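Local coordinates for Hcp1 family type VI secretion system effector (Yersinia pestis, PDB 3V4H), which belongs to the Hcp family of type VI secretion proteins and probably assembles into hexameric rings that build the secretion tube, at residues I31-I36 and F80-Y85; K104-V109 and T126-T131; L52-D57 and E119-K124. One frame throughout, in Å; residues are numbered along the deposited sequence.

Contact 1. Residues I31-I36 and F80-Y85; sequences IKIDGI and FCFAHY
Ile31 points its CB at the ring of Phe82, and from there both of its branches are spent on aromatic carbon. The short branch, CG2, comes down over one face of that ring: it stands 3.8 Å above the plane of Phe82, shifted toward the rim. Its direction from the ring centroid is 21° off the normal, a CH-pi contact. The longer branch leaves through CG1, which lies opposite the backbone N (chi1 -159°), and ends in CD1, placed 3.9 Å from both CD2 and CE2 of Phe82. The same methyl meets a second ring, its distance to Phe80 CE2 being 4.2 Å. Strand 29-33 and strand 76-85 belong to the two different sheets of the Hcp barrel; their segments run nearly perpendicular, at 99°, with axes 10.9 Å apart, a spacing bridged by side chains. Isoleucine suits this place because its two arms, one short and one long, reach the same ring at two points, and the longer one also touches Phe80. Ile33, the next inward-facing residue, brings CD1 to within 4.2 Å of Phe82 CZ, approaching from the opposite direction, while Leu93 of helix 90-99 packs on Ile33. Beyond Ile33 the strand gives way to a type II turn, closed by Ile36 N bonding to Ile33 O at 2.9 Å, with Gly35 taking the positive phi of its third position.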
# COMPACT_ATOMS: atom_id res chain seq x y z
N ILE A 31 -30.60 6.94 -3.26
CA ILE A 31 -30.48 8.22 -3.95
C ILE A 31 -31.57 8.31 -5.03
O ILE A 31 -31.80 7.36 -5.81
CB ILE A 31 -29.03 8.46 -4.43
CG1 ILE A 31 -28.80 9.95 -4.68
CG2 ILE A 31 -28.70 7.60 -5.62
CD1 ILE A 31 -27.36 10.43 -4.67
N LYS A 32 -32.27 9.43 -5.06
CA LYS A 32 -33.35 9.66 -6.03
C LYS A 32 -32.89 10.78 -6.95
O LYS A 32 -32.65 11.88 -6.49
CB LYS A 32 -34.63 10.08 -5.31
CG LYS A 32 -35.80 10.42 -6.24
CD LYS A 32 -36.45 11.73 -5.90
CE LYS A 32 -37.72 11.55 -5.09
NZ LYS A 32 -38.92 11.49 -5.97
N ILE A 33 -32.74 10.49 -8.23
CA ILE A 33 -32.15 11.44 -9.17
C ILE A 33 -33.18 11.84 -10.24
O ILE A 33 -33.74 10.97 -10.92
CB ILE A 33 -30.97 10.82 -9.91
CG1 ILE A 33 -29.84 10.53 -8.94
CG2 ILE A 33 -30.52 11.72 -11.05
CD1 ILE A 33 -28.69 9.81 -9.58
N ASP A 34 -33.45 13.12 -10.40
CA ASP A 34 -34.49 13.54 -11.32
C ASP A 34 -34.31 13.01 -12.70
O ASP A 34 -33.28 13.17 -13.29
CB ASP A 34 -34.58 15.05 -11.39
CG ASP A 34 -35.54 15.61 -10.38
OD1 ASP A 34 -36.50 14.93 -10.02
OD2 ASP A 34 -35.33 16.73 -9.93
N GLY A 35 -35.34 12.38 -13.20
CA GLY A 35 -35.32 11.81 -14.54
C GLY A 35 -34.58 10.48 -14.68
O GLY A 35 -34.57 9.91 -15.75
N ILE A 36 -33.95 9.98 -13.62
CA ILE A 36 -33.19 8.76 -13.75
C ILE A 36 -33.63 7.80 -12.64
O ILE A 36 -33.10 7.82 -11.50
CB ILE A 36 -31.66 9.02 -13.69
CG1 ILE A 36 -31.22 10.03 -14.77
CG2 ILE A 36 -30.89 7.72 -13.86
CD1 ILE A 36 -29.75 10.40 -14.77
N PHE A 80 -20.03 15.14 -4.87
CA PHE A 80 -20.61 14.02 -4.08
C PHE A 80 -20.30 12.79 -4.90
O PHE A 80 -20.30 12.88 -6.13
CB PHE A 80 -22.13 14.18 -3.89
CG PHE A 80 -22.74 13.21 -2.89
CD1 PHE A 80 -22.68 13.46 -1.53
CD2 PHE A 80 -23.35 12.07 -3.33
CE1 PHE A 80 -23.27 12.59 -0.64
CE2 PHE A 80 -23.93 11.20 -2.44
CZ PHE A 80 -23.86 11.45 -1.10
N CYS A 81 -19.98 11.69 -4.19
CA CYS A 81 -19.58 10.40 -4.74
C CYS A 81 -20.52 9.33 -4.18
O CYS A 81 -20.87 9.39 -2.97
CB CYS A 81 -18.15 10.01 -4.28
SG CYS A 81 -16.80 10.91 -5.11
N PHE A 82 -20.98 8.43 -5.04
CA PHE A 82 -21.64 7.19 -4.58
C PHE A 82 -21.38 6.07 -5.55
O PHE A 82 -21.06 6.31 -6.72
CB PHE A 82 -23.15 7.36 -4.36
CG PHE A 82 -23.95 7.49 -5.59
CD1 PHE A 82 -24.58 6.38 -6.14
CD2 PHE A 82 -24.17 8.73 -6.18
CE1 PHE A 82 -25.35 6.49 -7.30
CE2 PHE A 82 -24.91 8.86 -7.34
CZ PHE A 82 -25.50 7.74 -7.90
N ALA A 83 -21.56 4.86 -5.02
CA ALA A 83 -21.49 3.58 -5.70
C ALA A 83 -22.84 2.87 -5.69
O ALA A 83 -23.55 2.85 -4.66
CB ALA A 83 -20.48 2.67 -4.96
N HIS A 84 -23.18 2.22 -6.79
CA HIS A 84 -24.34 1.30 -6.86
C HIS A 84 -24.03 0.15 -7.79
O HIS A 84 -23.06 0.20 -8.53
CB HIS A 84 -25.61 2.07 -7.34
CG HIS A 84 -25.56 2.52 -8.78
ND1 HIS A 84 -26.50 2.18 -9.69
CD2 HIS A 84 -24.58 3.23 -9.48
CE1 HIS A 84 -26.13 2.66 -10.89
NE2 HIS A 84 -24.98 3.32 -10.75
N TYR A 85 -24.82 -0.92 -7.75
CA TYR A 85 -24.73 -1.94 -8.78
C TYR A 85 -25.14 -1.38 -10.13
O TYR A 85 -25.94 -0.43 -10.20
CB TYR A 85 -25.63 -3.11 -8.43
CG TYR A 85 -25.11 -3.87 -7.23
CD1 TYR A 85 -23.82 -4.37 -7.21
CD2 TYR A 85 -25.91 -4.05 -6.11
CE1 TYR A 85 -23.31 -5.04 -6.11
CE2 TYR A 85 -25.44 -4.76 -5.01
CZ TYR A 85 -24.14 -5.24 -5.01
OH TYR A 85 -23.66 -5.93 -3.91

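Contact 2. Residues K104-V109 and T126-T131; sequences KNVQFV and TDVIIT
A corner of the Hcp barrel is made here, where the chain bends at Asp127 and passes from strand 119-126 of one sheet to strand 128-138 of the other, beside the corner at Lys104. Just before the bend, Thr126 faces Asn105 as an antiparallel non-hydrogen-bonded pair, their CA atoms 5.0 Å apart. The one hydrogen bond between the segments then fastens the bend itself: Asp127 N donates to Lys104 O over 3.1 Å, almost straight at 167°, although the nitrogen stands 47° out of the carbonyl plane. Lys104 O also receives a CA-H...O contact from Thr126 CA at 3.5 Å, so two neighbouring residues close on one oxygen. Asp127 has a positive phi of 56°, a left-handed conformation that aspartate adopts fairly readily, and its OD1 is held by His102 ND1. The CB of Lys104 points away from the other segment, and it is the backbone of this exposed residue that makes the contact. On the inner side, Val106 and Val128 meet across the divergence of the two sheets, crossing at about a right angle and touching Phe151 as well. Each uses the methyl beside its own backbone N, and these compact branches fit the narrow end of the wedge, with Val106 CG2 lying 3.6 Å from Val128 CG2 and 3.9 Å from Val128 CB.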
# COMPACT_ATOMS: atom_id res chain seq x y z
N LYS A 104 -32.06 18.50 -12.16
CA LYS A 104 -32.62 19.57 -11.32
C LYS A 104 -32.49 19.31 -9.82
O LYS A 104 -32.09 20.19 -9.07
CB LYS A 104 -34.08 19.81 -11.68
CG LYS A 104 -34.27 20.41 -13.06
CD LYS A 104 -35.53 21.26 -13.10
CE LYS A 104 -35.73 21.94 -14.44
NZ LYS A 104 -36.81 22.95 -14.36
N ASN A 105 -32.82 18.08 -9.42
CA ASN A 105 -32.89 17.71 -8.01
C ASN A 105 -32.34 16.31 -7.87
O ASN A 105 -32.63 15.45 -8.71
CB ASN A 105 -34.34 17.68 -7.52
CG ASN A 105 -35.01 19.02 -7.60
OD1 ASN A 105 -34.79 19.86 -6.73
ND2 ASN A 105 -35.85 19.24 -8.62
N VAL A 106 -31.55 16.11 -6.80
CA VAL A 106 -31.07 14.82 -6.37
C VAL A 106 -31.27 14.79 -4.87
O VAL A 106 -30.94 15.78 -4.19
CB VAL A 106 -29.57 14.63 -6.68
CG1 VAL A 106 -29.04 13.34 -6.05
CG2 VAL A 106 -29.34 14.61 -8.19
N GLN A 107 -31.81 13.69 -4.37
CA GLN A 107 -32.05 13.50 -2.95
C GLN A 107 -31.44 12.18 -2.44
O GLN A 107 -31.80 11.08 -2.89
CB GLN A 107 -33.55 13.56 -2.65
CG GLN A 107 -33.86 13.35 -1.16
CD GLN A 107 -35.30 12.94 -0.87
OE1 GLN A 107 -36.04 13.71 -0.26
NE2 GLN A 107 -35.69 11.70 -1.26
N PHE A 108 -30.55 12.31 -1.47
CA PHE A 108 -29.82 11.19 -0.87
C PHE A 108 -30.28 10.97 0.55
O PHE A 108 -30.44 11.91 1.30
CB PHE A 108 -28.34 11.49 -0.87
CG PHE A 108 -27.53 10.50 -0.08
CD1 PHE A 108 -27.34 9.22 -0.56
CD2 PHE A 108 -26.99 10.84 1.13
CE1 PHE A 108 -26.61 8.27 0.16
CE2 PHE A 108 -26.28 9.92 1.86
CZ PHE A 108 -26.05 8.62 1.36
N VAL A 109 -30.59 9.74 0.90
CA VAL A 109 -31.21 9.45 2.18
C VAL A 109 -30.54 8.26 2.86
O VAL A 109 -30.31 7.18 2.24
CB VAL A 109 -32.74 9.19 2.01
CG1 VAL A 109 -33.33 8.53 3.25
CG2 VAL A 109 -33.53 10.50 1.71
N THR A 126 -29.08 20.57 -5.65
CA THR A 126 -29.70 21.28 -6.74
C THR A 126 -28.76 21.55 -7.89
O THR A 126 -27.59 21.88 -7.67
CB THR A 126 -30.19 22.64 -6.26
OG1 THR A 126 -31.23 22.40 -5.33
CG2 THR A 126 -30.74 23.50 -7.41
N ASP A 127 -29.29 21.43 -9.11
CA ASP A 127 -28.56 21.69 -10.33
C ASP A 127 -27.29 20.84 -10.42
O ASP A 127 -26.18 21.36 -10.34
CB ASP A 127 -28.22 23.17 -10.42
CG ASP A 127 -27.89 23.59 -11.81
OD1 ASP A 127 -28.33 22.90 -12.75
OD2 ASP A 127 -27.20 24.61 -11.96
N VAL A 128 -27.50 19.54 -10.62
CA VAL A 128 -26.44 18.53 -10.57
C VAL A 128 -25.90 18.20 -11.97
O VAL A 128 -26.67 18.14 -12.94
CB VAL A 128 -26.96 17.24 -9.91
CG1 VAL A 128 -25.97 16.10 -10.11
CG2 VAL A 128 -27.23 17.48 -8.42
N ILE A 129 -24.58 18.04 -12.07
CA ILE A 129 -23.93 17.58 -13.30
C ILE A 129 -23.07 16.37 -12.95
O ILE A 129 -22.34 16.39 -11.97
CB ILE A 129 -23.05 18.66 -13.93
CG1 ILE A 129 -23.92 19.86 -14.34
CG2 ILE A 129 -22.28 18.12 -15.14
CD1 ILE A 129 -23.14 21.04 -14.87
N ILE A 130 -23.21 15.32 -13.73
CA ILE A 130 -22.49 14.09 -13.52
C ILE A 130 -21.13 14.25 -14.11
O ILE A 130 -20.98 14.42 -15.31
CB ILE A 130 -23.25 12.89 -14.10
CG1 ILE A 130 -24.60 12.79 -13.38
CG2 ILE A 130 -22.49 11.57 -13.87
CD1 ILE A 130 -25.55 11.85 -14.07
N THR A 131 -20.13 14.24 -13.24
CA THR A 131 -18.74 14.56 -13.58
C THR A 131 -17.87 13.32 -13.82
O THR A 131 -16.80 13.42 -14.43
CB THR A 131 -18.13 15.30 -12.41
OG1 THR A 131 -18.32 14.49 -11.22
CG2 THR A 131 -18.83 16.64 -12.26

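Contact 3. Residues L52-D57 and E119-K124; sequences LAWNWD and EYLTIK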
# COMPACT_ATOMS: atom_id res chain seq x y z
N LEU A 52 -24.47 1.76 -2.21
CA LEU A 52 -23.56 0.84 -1.53
C LEU A 52 -22.52 1.60 -0.73
O LEU A 52 -22.05 1.12 0.27
CB LEU A 52 -22.84 -0.00 -2.62
CG LEU A 52 -23.74 -0.90 -3.52
CD1 LEU A 52 -22.92 -1.67 -4.56
CD2 LEU A 52 -24.56 -1.86 -2.66
N ALA A 53 -22.14 2.81 -1.15
CA ALA A 53 -21.10 3.52 -0.41
C ALA A 53 -21.11 4.95 -0.95
O ALA A 53 -21.71 5.16 -2.02
CB ALA A 53 -19.71 2.86 -0.70
N TRP A 54 -20.58 5.88 -0.19
CA TRP A 54 -20.55 7.29 -0.57
C TRP A 54 -19.52 8.07 0.16
O TRP A 54 -19.05 7.67 1.20
CB TRP A 54 -21.93 7.96 -0.34
CG TRP A 54 -22.32 8.03 1.10
CD1 TRP A 54 -22.76 6.99 1.91
CD2 TRP A 54 -22.32 9.20 1.97
NE1 TRP A 54 -23.00 7.44 3.16
CE2 TRP A 54 -22.77 8.75 3.26
CE3 TRP A 54 -22.02 10.53 1.80
CZ2 TRP A 54 -22.89 9.62 4.35
CZ3 TRP A 54 -22.15 11.41 2.89
CH2 TRP A 54 -22.58 10.97 4.11
N ASN A 55 -19.19 9.27 -0.34
CA ASN A 55 -18.35 10.12 0.41
C ASN A 55 -18.42 11.51 -0.19
O ASN A 55 -18.96 11.65 -1.27
CB ASN A 55 -16.92 9.59 0.46
CG ASN A 55 -16.29 9.50 -0.91
OD1 ASN A 55 -15.96 10.51 -1.52
ND2 ASN A 55 -16.15 8.29 -1.40
N TRP A 56 -18.02 12.50 0.61
CA TRP A 56 -18.14 13.92 0.27
C TRP A 56 -17.33 14.68 1.26
O TRP A 56 -17.30 14.34 2.46
CB TRP A 56 -19.60 14.37 0.42
CG TRP A 56 -19.78 15.75 -0.09
CD1 TRP A 56 -19.26 16.27 -1.25
CD2 TRP A 56 -20.47 16.87 0.57
NE1 TRP A 56 -19.60 17.60 -1.38
CE2 TRP A 56 -20.30 18.02 -0.31
CE3 TRP A 56 -21.18 17.02 1.74
CZ2 TRP A 56 -20.85 19.26 -0.01
CZ3 TRP A 56 -21.71 18.28 2.05
CH2 TRP A 56 -21.56 19.37 1.18
N ASP A 57 -16.61 15.69 0.81
CA ASP A 57 -15.91 16.55 1.77
C ASP A 57 -15.79 17.99 1.40
O ASP A 57 -15.94 18.37 0.27
CB ASP A 57 -14.54 16.04 2.10
CG ASP A 57 -13.68 15.99 0.92
OD1 ASP A 57 -14.21 16.28 -0.14
OD2 ASP A 57 -12.48 15.62 1.09
N GLU A 119 -35.55 7.85 8.73
CA GLU A 119 -34.69 8.45 7.73
C GLU A 119 -33.94 9.59 8.39
O GLU A 119 -34.46 10.70 8.45
CB GLU A 119 -35.50 8.89 6.54
CG GLU A 119 -36.06 7.67 5.83
CD GLU A 119 -36.95 7.98 4.67
OE1 GLU A 119 -37.29 9.17 4.52
OE2 GLU A 119 -37.30 7.03 3.91
N TYR A 120 -32.74 9.33 8.92
CA TYR A 120 -32.18 10.27 9.89
C TYR A 120 -31.29 11.30 9.24
O TYR A 120 -30.98 12.30 9.86
CB TYR A 120 -31.49 9.57 11.04
CG TYR A 120 -30.27 8.82 10.64
CD1 TYR A 120 -29.05 9.43 10.69
CD2 TYR A 120 -30.32 7.50 10.19
CE1 TYR A 120 -27.91 8.80 10.32
CE2 TYR A 120 -29.16 6.82 9.82
CZ TYR A 120 -27.94 7.51 9.89
OH TYR A 120 -26.70 7.00 9.59
N LEU A 121 -30.86 11.08 8.00
CA LEU A 121 -30.07 12.08 7.29
C LEU A 121 -30.52 12.19 5.84
O LEU A 121 -30.63 11.18 5.11
CB LEU A 121 -28.59 11.72 7.35
CG LEU A 121 -27.65 12.58 6.49
CD1 LEU A 121 -27.44 13.91 7.16
CD2 LEU A 121 -26.30 11.91 6.20
N THR A 122 -30.79 13.40 5.40
CA THR A 122 -31.15 13.62 4.03
C THR A 122 -30.30 14.74 3.50
O THR A 122 -30.09 15.77 4.16
CB THR A 122 -32.65 13.89 3.86
OG1 THR A 122 -32.95 15.17 4.39
CG2 THR A 122 -33.50 12.87 4.58
N ILE A 123 -29.75 14.54 2.31
CA ILE A 123 -29.01 15.61 1.65
C ILE A 123 -29.66 15.79 0.30
O ILE A 123 -29.84 14.83 -0.46
CB ILE A 123 -27.51 15.30 1.42
CG1 ILE A 123 -26.85 14.88 2.72
CG2 ILE A 123 -26.79 16.56 0.90
CD1 ILE A 123 -25.44 14.30 2.60
N LYS A 124 -30.06 17.02 0.01
CA LYS A 124 -30.71 17.31 -1.22
C LYS A 124 -29.77 18.23 -1.96
O LYS A 124 -29.22 19.14 -1.36
CB LYS A 124 -32.03 18.02 -0.94
CG LYS A 124 -32.99 17.27 -0.01
CD LYS A 124 -34.24 18.12 0.23
CE LYS A 124 -35.11 17.60 1.37
NZ LYS A 124 -35.15 16.11 1.48
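A single side chain, Trp54, makes every close contact of 52-57 with 119-124, reaching Leu121 and Ile123 with the far end of its benzo ring. The indole spans a gap that the backbones leave wide. Its CH2 lies 4.4 Å from Leu121 CD2, and its neighbouring CZ3 lies equally far, 4.4 Å, from Ile123 CD1. Both methyls approach the ring obliquely, side by side along the end of the six-membered ring, so this is loose apolar packing with no stacking and no polar bond. CB already points toward the other sheet, and with CG between the backbone N and the carbonyl carbon (chi1 65°) the benzo end is what reaches 119-124. Ile123 answers with an extended chain (chi2 169°) that carries CD1 far from its own strand, while Leu121 offers a branched end; these aliphatic side chains are long enough to bring a methyl to the indole. Phe108 and Phe80 pack against the indole as well, and Leu110 touches both Trp54 and Leu121. Opposite Leu110, Tyr120 and Leu121 form a classic beta bulge, an extra residue in strand 119-126. On the other strand Trp54 and Trp56 point inward, whereas Asn55 and Asp57 lie on the other side. Strand 53-59 is the sheet edge within its own chain, and it pairs antiparallel with a strand of a second subunit, whose Met135 packs on Trp54. Edge-strand pairing between subunits, in an assembly of six chains, is consistent with the hexameric ring of Hcp proteins, each subunit a beta barrel with an apolar core such as this.

All three contacts join the two sheets of one barrel, but at different places between them. Contacts 1 and 3 are buried and wholly apolar; they use the two partners of one strand pair, 76-85 in contact 1 and 53-59 in contact 3, where Ala83 and Leu52 to Ala53 exchange backbone bonds, and face strands of the larger sheet that flank 103-111. Contact 2 sits where the sheets converge, is only partly buried, and adds a backbone hydrogen bond to its valine pair. Its strand 103-111 lies between 29-33 and 119-126, so Ile31 meets Val106 and Phe108 reaches Trp54. Contact 3 also borders a second subunit, whereas no other chain touches contact 1.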